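Long-range contacts in putative lipoprotein (Bacteroides ovatus, PDB 3OQQ), which is of unknown function but is probably a lipoprotein working outside the cell, a mainly beta protein that binds calcium ions: residues F91-N96 with K410-K415; Y405-K410 with V417-W422; D223-E228 with V235-K240. One frame throughout, in Å; residues are numbered along the deposited sequence.

Interaction 1: residues F91-N96 with K410-K415; sequences FNFETN and KWVDSK
F91 and K415 bring the two backbones closest, their CA atoms 5.6 Å apart, where a loop without regular structure meets the end of a short helix. K415 leaves that helix with positive phi in a Schellman motif, its N bonded back to V412 O at 2.8 Å, and the turn presents the K415 backbone to one face of the F91 ring, CD1 lying 3.3 Å from K415 O. The ring reaches there with CG anti to its own N (chi1 172°). The opposite face of F91 is covered by F93 N, so the phenyl is sandwiched between two pieces of backbone, a place a flat apolar group fills well. Its edge then points at the face of the W411 six-membered ring in a T-shaped pair, centroids 5.0 Å apart and planes at 87°. W411, a large side chain on the helix, sets its rim against backbone oxygens: CH2 is 3.4 Å from F93 O and CZ2 3.3 Å from E94 O. NE1 donates to a water at 2.8 Å, which makes a weak bond to E94 O. V412 puts both methyls at the edge of F93. Helix 408-413 packs on the loop between strands 71-80 and 96-104, W142 and W422 adding rings.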
loop_
_atom_site.group_PDB
_atom_site.type_symbol
_atom_site.label_atom_id
_atom_site.label_comp_id
_atom_site.label_asym_id
_atom_site.label_seq_id
_atom_site.Cartn_x
_atom_site.Cartn_y
_atom_site.Cartn_z
ATOM N N PHE A 91 -4.215 -0.528 -20.112
ATOM C CA PHE A 91 -3.181 -0.985 -19.174
ATOM C C PHE A 91 -2.459 0.191 -18.516
ATOM O O PHE A 91 -2.087 1.137 -19.197
ATOM C CB PHE A 91 -2.164 -1.899 -19.872
ATOM C CG PHE A 91 -0.948 -2.277 -19.050
ATOM C CD1 PHE A 91 -1.037 -3.238 -18.044
ATOM C CD2 PHE A 91 0.303 -1.737 -19.341
ATOM C CE1 PHE A 91 0.106 -3.651 -17.345
ATOM C CE2 PHE A 91 1.448 -2.168 -18.658
ATOM C CZ PHE A 91 1.341 -3.115 -17.657
ATOM N N ASN A 92 -2.222 0.100 -17.205
ATOM C CA ASN A 92 -1.523 1.154 -16.486
ATOM C C ASN A 92 -0.654 0.587 -15.345
ATOM O O ASN A 92 -0.649 1.115 -14.239
ATOM C CB ASN A 92 -2.522 2.231 -15.984
ATOM C CG ASN A 92 -1.845 3.477 -15.506
ATOM O OD1 ASN A 92 -0.992 4.061 -16.199
ATOM N ND2 ASN A 92 -2.184 3.868 -14.283
ATOM N N PHE A 93 0.112 -0.474 -15.646
ATOM C CA PHE A 93 1.062 -1.162 -14.759
ATOM C C PHE A 93 0.426 -1.786 -13.482
ATOM O O PHE A 93 1.143 -2.054 -12.523
ATOM C CB PHE A 93 2.252 -0.228 -14.379
ATOM C CG PHE A 93 2.971 0.294 -15.602
ATOM C CD1 PHE A 93 3.903 -0.492 -16.271
ATOM C CD2 PHE A 93 2.681 1.566 -16.111
ATOM C CE1 PHE A 93 4.523 -0.029 -17.435
ATOM C CE2 PHE A 93 3.314 2.036 -17.257
ATOM C CZ PHE A 93 4.233 1.241 -17.912
ATOM N N GLU A 94 -0.872 -2.093 -13.502
ATOM C CA GLU A 94 -1.570 -2.730 -12.368
ATOM C C GLU A 94 -1.101 -4.173 -12.219
ATOM O O GLU A 94 -1.052 -4.886 -13.225
ATOM C CB GLU A 94 -3.108 -2.748 -12.604
ATOM C CG GLU A 94 -3.768 -1.390 -12.778
ATOM C CD GLU A 94 -3.905 -0.898 -14.206
ATOM O OE1 GLU A 94 -3.296 -1.489 -15.132
ATOM O OE2 GLU A 94 -4.596 0.127 -14.386
ATOM N N THR A 95 -0.755 -4.608 -10.992
ATOM C CA THR A 95 -0.394 -6.013 -10.742
ATOM C C THR A 95 -1.582 -6.676 -10.043
ATOM O O THR A 95 -1.488 -7.812 -9.579
ATOM C CB THR A 95 0.895 -6.164 -9.946
ATOM O OG1 THR A 95 0.809 -5.392 -8.741
ATOM C CG2 THR A 95 2.118 -5.803 -10.747
ATOM N N ASN A 96 -2.709 -5.955 -9.983
ATOM C CA ASN A 96 -3.932 -6.429 -9.360
ATOM C C ASN A 96 -5.109 -6.272 -10.317
ATOM O O ASN A 96 -4.950 -5.687 -11.385
ATOM C CB ASN A 96 -4.186 -5.684 -8.048
ATOM C CG ASN A 96 -4.202 -4.161 -8.132
ATOM O OD1 ASN A 96 -4.556 -3.553 -9.148
ATOM N ND2 ASN A 96 -3.816 -3.505 -7.044
ATOM N N LYS A 410 8.501 -8.055 -20.996
ATOM C CA LYS A 410 7.504 -8.926 -21.646
ATOM C C LYS A 410 6.089 -8.550 -21.182
ATOM O O LYS A 410 5.184 -8.460 -21.998
ATOM C CB LYS A 410 7.787 -10.412 -21.381
ATOM C CG LYS A 410 8.879 -10.988 -22.267
ATOM C CD LYS A 410 9.233 -12.411 -21.838
ATOM C CE LYS A 410 10.352 -12.982 -22.666
ATOM N NZ LYS A 410 10.859 -14.264 -22.100
ATOM N N TRP A 411 5.924 -8.317 -19.882
ATOM C CA TRP A 411 4.673 -7.878 -19.274
ATOM C C TRP A 411 4.348 -6.440 -19.713
ATOM O O TRP A 411 3.209 -6.164 -20.128
ATOM C CB TRP A 411 4.794 -7.966 -17.762
ATOM C CG TRP A 411 3.611 -7.448 -16.997
ATOM C CD1 TRP A 411 2.422 -8.090 -16.797
ATOM C CD2 TRP A 411 3.576 -6.273 -16.175
ATOM N NE1 TRP A 411 1.621 -7.354 -15.962
ATOM C CE2 TRP A 411 2.310 -6.237 -15.550
ATOM C CE3 TRP A 411 4.515 -5.267 -15.869
ATOM C CZ2 TRP A 411 1.947 -5.225 -14.651
ATOM C CZ3 TRP A 411 4.162 -4.280 -14.962
ATOM C CH2 TRP A 411 2.888 -4.260 -14.369
ATOM N N VAL A 412 5.344 -5.528 -19.621
ATOM C CA VAL A 412 5.154 -4.125 -20.020
ATOM C C VAL A 412 4.684 -4.065 -21.477
ATOM O O VAL A 412 3.606 -3.529 -21.748
ATOM C CB VAL A 412 6.409 -3.228 -19.798
ATOM C CG1 VAL A 412 6.202 -1.828 -20.417
ATOM C CG2 VAL A 412 6.735 -3.092 -18.302
ATOM N N ASP A 413 5.479 -4.628 -22.397
ATOM C CA ASP A 413 5.257 -4.520 -23.839
ATOM C C ASP A 413 4.034 -5.279 -24.326
ATOM O O ASP A 413 3.478 -4.895 -25.347
ATOM C CB ASP A 413 6.534 -4.889 -24.604
ATOM C CG ASP A 413 7.602 -3.821 -24.356
ATOM O OD1 ASP A 413 7.308 -2.623 -24.576
ATOM O OD2 ASP A 413 8.716 -4.178 -23.930
ATOM N N SER A 414 3.567 -6.302 -23.579
ATOM C CA SER A 414 2.316 -6.984 -23.912
ATOM C C SER A 414 1.140 -6.273 -23.219
ATOM O O SER A 414 -0.004 -6.710 -23.327
ATOM C CB SER A 414 2.360 -8.449 -23.504
ATOM O OG SER A 414 2.323 -8.500 -22.091
ATOM N N LYS A 415 1.431 -5.189 -22.487
ATOM C CA LYS A 415 0.464 -4.407 -21.725
ATOM C C LYS A 415 -0.298 -5.291 -20.734
ATOM O O LYS A 415 -1.527 -5.239 -20.651
ATOM C CB LYS A 415 -0.488 -3.628 -22.650
ATOM C CG LYS A 415 0.222 -2.477 -23.340
ATOM C CD LYS A 415 -0.754 -1.562 -24.058
ATOM C CE LYS A 415 -0.037 -0.790 -25.129
ATOM N NZ LYS A 415 0.744 0.323 -24.533
HETATM O O HOH W 1 -0.871 -7.889 -14.728
#

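Interaction 2: residues Y405-K410 with V417-W422; sequences YPDFTK and VSNQKW
An aromatic cluster of Y405, F408 and W422 joins the start of helix 408-413 to the loop that follows it. W422 is central. Its CG sits between its own N and carbonyl carbon (chi1 62°), which carries the indole in among the helix-side rings. Its edge meets the Y405 face in an offset T-shaped pair, planes at 89°, with CZ3 3.6 Å from Y405 CG. F408 in turn directs an edge at one indole face, CD1 3.5 Å from W422 CH2; these two side chains run alongside each other and point the same way. Bulky rings suit this buried place, and the tyrosine can also use its hydroxyl, which bonds to R393 O. Two type I turns, Y405 to F408 and N419 to W422, fold the backbones so that D407 and W422 have CA atoms 5.0 Å apart. Water joins the two segments here: one molecule accepts from D407 N at 2.8 Å and donates to W422 O at 2.7 Å. A second donates to D407 OD2 and accepts from N419 ND2, while N425 also bonds that carboxylate oxygen. Beside it the aliphatic part of K410 lies against the N419 amide, CB 3.3 Å from OD1, as its extended chain carries the amine away from the loop.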
loop_
_atom_site.group_PDB
_atom_site.type_symbol
_atom_site.label_atom_id
_atom_site.label_comp_id
_atom_site.label_asym_id
_atom_site.label_seq_id
_atom_site.Cartn_x
_atom_site.Cartn_y
_atom_site.Cartn_z
ATOM N N TYR A 405 14.633 -8.168 -13.138
ATOM C CA TYR A 405 13.400 -8.868 -13.503
ATOM C C TYR A 405 13.381 -9.138 -15.029
ATOM O O TYR A 405 12.858 -8.304 -15.777
ATOM C CB TYR A 405 12.150 -8.061 -13.016
ATOM C CG TYR A 405 12.042 -8.105 -11.510
ATOM C CD1 TYR A 405 11.419 -9.175 -10.869
ATOM C CD2 TYR A 405 12.686 -7.154 -10.718
ATOM C CE1 TYR A 405 11.408 -9.279 -9.478
ATOM C CE2 TYR A 405 12.709 -7.263 -9.330
ATOM C CZ TYR A 405 12.068 -8.330 -8.714
ATOM O OH TYR A 405 12.116 -8.470 -7.354
ATOM N N PRO A 406 13.916 -10.309 -15.507
ATOM C CA PRO A 406 13.988 -10.552 -16.971
ATOM C C PRO A 406 12.647 -10.686 -17.703
ATOM O O PRO A 406 12.636 -10.615 -18.927
ATOM C CB PRO A 406 14.785 -11.866 -17.083
ATOM C CG PRO A 406 15.530 -11.978 -15.783
ATOM C CD PRO A 406 14.617 -11.373 -14.754
ATOM N N ASP A 407 11.537 -10.927 -16.994
ATOM C CA ASP A 407 10.224 -11.021 -17.647
ATOM C C ASP A 407 9.426 -9.701 -17.577
ATOM O O ASP A 407 8.299 -9.645 -18.087
ATOM C CB ASP A 407 9.422 -12.156 -17.036
ATOM C CG ASP A 407 10.033 -13.504 -17.355
ATOM O OD1 ASP A 407 10.710 -13.616 -18.397
ATOM O OD2 ASP A 407 9.824 -14.438 -16.573
ATOM N N PHE A 408 10.000 -8.647 -16.943
ATOM C CA PHE A 408 9.335 -7.343 -16.782
ATOM C C PHE A 408 8.924 -6.732 -18.130
ATOM O O PHE A 408 7.748 -6.401 -18.286
ATOM C CB PHE A 408 10.215 -6.340 -16.005
ATOM C CG PHE A 408 9.587 -4.982 -15.731
ATOM C CD1 PHE A 408 8.489 -4.859 -14.883
ATOM C CD2 PHE A 408 10.106 -3.827 -16.306
ATOM C CE1 PHE A 408 7.922 -3.608 -14.620
ATOM C CE2 PHE A 408 9.552 -2.578 -16.021
ATOM C CZ PHE A 408 8.474 -2.473 -15.170
ATOM N N THR A 409 9.871 -6.570 -19.088
ATOM C CA THR A 409 9.531 -5.909 -20.373
ATOM C C THR A 409 8.500 -6.717 -21.155
ATOM O O THR A 409 7.667 -6.113 -21.834
ATOM C CB THR A 409 10.753 -5.573 -21.235
ATOM O OG1 THR A 409 11.320 -6.788 -21.697
ATOM C CG2 THR A 409 11.798 -4.745 -20.470
ATOM N N LYS A 410 8.501 -8.055 -20.996
ATOM C CA LYS A 410 7.504 -8.926 -21.646
ATOM C C LYS A 410 6.089 -8.550 -21.182
ATOM O O LYS A 410 5.184 -8.460 -21.998
ATOM C CB LYS A 410 7.787 -10.412 -21.381
ATOM C CG LYS A 410 8.879 -10.988 -22.267
ATOM C CD LYS A 410 9.233 -12.411 -21.838
ATOM C CE LYS A 410 10.352 -12.982 -22.666
ATOM N NZ LYS A 410 10.859 -14.264 -22.100
ATOM N N VAL A 417 -0.603 -8.579 -20.623
ATOM C CA VAL A 417 -1.272 -9.766 -21.155
ATOM C C VAL A 417 -0.414 -11.010 -20.857
ATOM O O VAL A 417 -0.960 -12.079 -20.566
ATOM C CB VAL A 417 -1.596 -9.574 -22.662
ATOM C CG1 VAL A 417 -2.048 -10.877 -23.324
ATOM C CG2 VAL A 417 -2.667 -8.490 -22.841
ATOM N N SER A 418 0.917 -10.858 -20.898
ATOM C CA SER A 418 1.829 -11.975 -20.669
ATOM C C SER A 418 2.664 -11.755 -19.448
ATOM O O SER A 418 2.809 -10.611 -19.001
ATOM C CB SER A 418 2.749 -12.154 -21.871
ATOM O OG SER A 418 1.972 -12.596 -22.962
ATOM N N ASN A 419 3.209 -12.854 -18.901
ATOM C CA ASN A 419 4.123 -12.831 -17.758
ATOM C C ASN A 419 3.569 -11.991 -16.620
ATOM O O ASN A 419 4.254 -11.092 -16.124
ATOM C CB ASN A 419 5.488 -12.290 -18.210
ATOM C CG ASN A 419 6.092 -13.128 -19.295
ATOM O OD1 ASN A 419 5.847 -12.932 -20.490
ATOM N ND2 ASN A 419 6.843 -14.116 -18.888
ATOM N N GLN A 420 2.306 -12.262 -16.233
ATOM C CA GLN A 420 1.616 -11.532 -15.170
ATOM C C GLN A 420 2.284 -11.758 -13.837
ATOM O O GLN A 420 2.195 -10.908 -12.968
ATOM C CB GLN A 420 0.140 -11.912 -15.132
ATOM C CG GLN A 420 -0.633 -11.161 -16.223
ATOM C CD GLN A 420 -1.999 -11.691 -16.531
ATOM O OE1 GLN A 420 -2.671 -12.303 -15.705
ATOM N NE2 GLN A 420 -2.456 -11.428 -17.739
ATOM N N LYS A 421 3.024 -12.860 -13.701
ATOM C CA LYS A 421 3.791 -13.187 -12.494
ATOM C C LYS A 421 5.293 -12.933 -12.730
ATOM O O LYS A 421 6.141 -13.614 -12.159
ATOM C CB LYS A 421 3.533 -14.637 -12.061
ATOM C CG LYS A 421 2.190 -14.828 -11.361
ATOM C CD LYS A 421 1.759 -16.282 -11.500
ATOM C CE LYS A 421 1.234 -16.921 -10.248
ATOM N NZ LYS A 421 0.755 -18.308 -10.516
ATOM N N TRP A 422 5.612 -11.894 -13.505
ATOM C CA TRP A 422 6.984 -11.517 -13.823
ATOM C C TRP A 422 7.820 -11.252 -12.567
ATOM O O TRP A 422 9.023 -11.524 -12.600
ATOM C CB TRP A 422 7.015 -10.274 -14.731
ATOM C CG TRP A 422 6.410 -9.058 -14.099
ATOM C CD1 TRP A 422 5.116 -8.643 -14.191
ATOM C CD2 TRP A 422 7.079 -8.108 -13.253
ATOM N NE1 TRP A 422 4.946 -7.470 -13.497
ATOM C CE2 TRP A 422 6.136 -7.112 -12.917
ATOM C CE3 TRP A 422 8.403 -7.981 -12.774
ATOM C CZ2 TRP A 422 6.450 -6.033 -12.066
ATOM C CZ3 TRP A 422 8.703 -6.938 -11.901
ATOM C CH2 TRP A 422 7.744 -5.952 -11.594
HETATM O O HOH W 2 11.057 -11.127 -14.259
HETATM O O HOH W 3 7.398 -14.440 -15.842
#

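Interaction 3: residues D223-E228 with V235-K240; sequences DLAKEE and VKVENK
E227 and V237 cross obliquely, the V237 CG1 methyl pressing on E227 CB at 3.3 Å. E227 runs on as an extended chain, its CG anti to its own N (chi1 -169°), so that its carboxyl carbon CD comes 4.0 Å from V235 CG1. A glutamate suits this partly exposed place: its CB packs against valine while its acid end takes polar partners. OE1 accepts from two waters, one of which also accepts a hydrogen bond from K236 N while the other donates to K236 O, and OE2 forms a salt bridge with K232. Strands 225-228 and 235-239 run roughly antiparallel, 157° between their directions and 6.1 Å apart at closest approach, yet side chains and water fill the space between them. Each strand finds its backbone partners elsewhere, 221-230 on strand 205-215 and 234-242 on strand 253-263. A classic beta bulge, L224 and A225 both facing L212, lies where the chain turns a corner. Small A225 lets the two strands come near, its CB 3.7 Å from E238 O. At the far end N239 lies about perpendicular to the L224 side chain, and its ND2 donates to L224 O at 2.8 Å with an N-H...O angle of 150°, in the carbonyl plane and on a lone pair.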
loop_
_atom_site.group_PDB
_atom_site.type_symbol
_atom_site.label_atom_id
_atom_site.label_comp_id
_atom_site.label_asym_id
_atom_site.label_seq_id
_atom_site.Cartn_x
_atom_site.Cartn_y
_atom_site.Cartn_z
ATOM N N ASP A 223 8.350 2.478 19.452
ATOM C CA ASP A 223 7.695 3.770 19.210
ATOM C C ASP A 223 8.706 4.933 19.254
ATOM O O ASP A 223 9.498 5.029 20.210
ATOM C CB ASP A 223 6.582 4.021 20.239
ATOM C CG ASP A 223 5.328 3.180 20.071
ATOM O OD1 ASP A 223 4.904 2.958 18.914
ATOM O OD2 ASP A 223 4.701 2.859 21.087
ATOM N N LEU A 224 8.674 5.803 18.207
ATOM C CA LEU A 224 9.532 7.009 18.131
ATOM C C LEU A 224 8.747 8.290 18.452
ATOM O O LEU A 224 9.339 9.294 18.831
ATOM C CB LEU A 224 10.186 7.158 16.745
ATOM C CG LEU A 224 11.184 6.076 16.306
ATOM C CD1 LEU A 224 11.553 6.248 14.833
ATOM C CD2 LEU A 224 12.431 6.068 17.186
ATOM N N ALA A 225 7.430 8.265 18.223
ATOM C CA ALA A 225 6.453 9.360 18.407
ATOM C C ALA A 225 5.067 8.830 18.173
ATOM O O ALA A 225 4.888 7.890 17.402
ATOM C CB ALA A 225 6.716 10.522 17.453
ATOM N N LYS A 226 4.077 9.450 18.802
ATOM C CA LYS A 226 2.679 9.049 18.673
ATOM C C LYS A 226 1.802 10.138 19.182
ATOM O O LYS A 226 2.143 10.795 20.167
ATOM C CB LYS A 226 2.405 7.745 19.458
ATOM C CG LYS A 226 0.993 7.179 19.356
ATOM C CD LYS A 226 0.905 5.869 20.134
ATOM C CE LYS A 226 -0.165 4.958 19.604
ATOM N NZ LYS A 226 -0.058 3.587 20.166
ATOM N N GLU A 227 0.691 10.352 18.473
ATOM C CA GLU A 227 -0.411 11.229 18.839
ATOM C C GLU A 227 -1.655 10.396 18.640
ATOM O O GLU A 227 -1.868 9.886 17.539
ATOM C CB GLU A 227 -0.444 12.534 18.026
ATOM C CG GLU A 227 -1.433 13.540 18.601
ATOM C CD GLU A 227 -1.337 14.945 18.047
ATOM O OE1 GLU A 227 -0.218 15.388 17.697
ATOM O OE2 GLU A 227 -2.381 15.631 18.025
ATOM N N GLU A 228 -2.466 10.266 19.682
ATOM C CA GLU A 228 -3.651 9.401 19.663
ATOM C C GLU A 228 -4.988 10.130 19.595
ATOM O O GLU A 228 -5.199 11.125 20.293
ATOM C CB GLU A 228 -3.675 8.528 20.921
ATOM C CG GLU A 228 -2.648 7.423 20.911
ATOM C CD GLU A 228 -2.928 6.372 21.961
ATOM O OE1 GLU A 228 -3.757 5.472 21.694
ATOM O OE2 GLU A 228 -2.347 6.471 23.064
ATOM N N VAL A 235 -2.455 16.514 11.822
ATOM C CA VAL A 235 -1.765 15.839 12.900
ATOM C C VAL A 235 -0.345 15.675 12.406
ATOM O O VAL A 235 -0.126 15.095 11.348
ATOM C CB VAL A 235 -2.467 14.478 13.241
ATOM C CG1 VAL A 235 -1.662 13.670 14.248
ATOM C CG2 VAL A 235 -3.878 14.716 13.756
ATOM N N LYS A 236 0.609 16.257 13.124
ATOM C CA LYS A 236 2.022 16.143 12.794
ATOM C C LYS A 236 2.726 15.495 13.978
ATOM O O LYS A 236 2.615 16.009 15.084
ATOM C CB LYS A 236 2.605 17.530 12.463
ATOM C CG LYS A 236 4.085 17.536 12.078
ATOM C CD LYS A 236 4.444 18.851 11.403
ATOM C CE LYS A 236 5.760 19.409 11.867
ATOM N NZ LYS A 236 5.656 20.069 13.200
ATOM N N VAL A 237 3.379 14.332 13.769
ATOM C CA VAL A 237 4.151 13.686 14.836
ATOM C C VAL A 237 5.604 13.561 14.331
ATOM O O VAL A 237 5.842 13.307 13.143
ATOM C CB VAL A 237 3.576 12.360 15.428
ATOM C CG1 VAL A 237 2.177 12.569 15.991
ATOM C CG2 VAL A 237 3.595 11.214 14.448
ATOM N N GLU A 238 6.554 13.854 15.204
ATOM C CA GLU A 238 7.948 13.828 14.791
ATOM C C GLU A 238 8.904 13.423 15.913
ATOM O O GLU A 238 8.661 13.681 17.101
ATOM C CB GLU A 238 8.377 15.210 14.241
ATOM C CG GLU A 238 8.121 16.377 15.181
ATOM C CD GLU A 238 8.664 17.729 14.769
ATOM O OE1 GLU A 238 8.280 18.217 13.687
ATOM O OE2 GLU A 238 9.415 18.338 15.565
ATOM N N ASN A 239 10.021 12.839 15.505
ATOM C CA ASN A 239 11.144 12.549 16.382
ATOM C C ASN A 239 12.350 12.928 15.568
ATOM O O ASN A 239 12.646 12.264 14.577
ATOM C CB ASN A 239 11.168 11.099 16.861
ATOM C CG ASN A 239 12.288 10.776 17.826
ATOM O OD1 ASN A 239 13.361 11.397 17.820
ATOM N ND2 ASN A 239 12.064 9.787 18.687
ATOM N N LYS A 240 12.991 14.036 15.936
ATOM C CA LYS A 240 14.129 14.568 15.193
ATOM C C LYS A 240 15.475 14.249 15.872
ATOM O O LYS A 240 16.492 14.881 15.561
ATOM C CB LYS A 240 13.948 16.077 14.997
ATOM C CG LYS A 240 12.750 16.393 14.086
ATOM C CD LYS A 240 12.510 17.889 13.995
ATOM C CE LYS A 240 12.677 18.397 12.590
ATOM N NZ LYS A 240 11.982 19.705 12.405
HETATM O O HOH W 4 -0.238 17.324 15.789
HETATM O O HOH W 5 2.319 15.744 18.102
#

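How the interactions relate
Interactions 1 and 2 form one neighbourhood, their centres 8 Å apart, and both draw on helix 408-413 and share K410. They touch directly through W411 and W422, W411 CD2 lying 3.2 Å from W422 NE1, so ring contacts run from F91 through W411 on the helix to W422. Along the chain their segments alternate. Interaction 3 falls in sequence between the two halves of interaction 1 and before interaction 2, with its centre 38 and 40 Å from theirs, on the opposite side of the chain's centre. There strands 221-230 and 234-242 belong to separate sheets. Interaction 1 thus closes a long loop of the chain, while interactions 2 and 3 each join segments only seven residues apart.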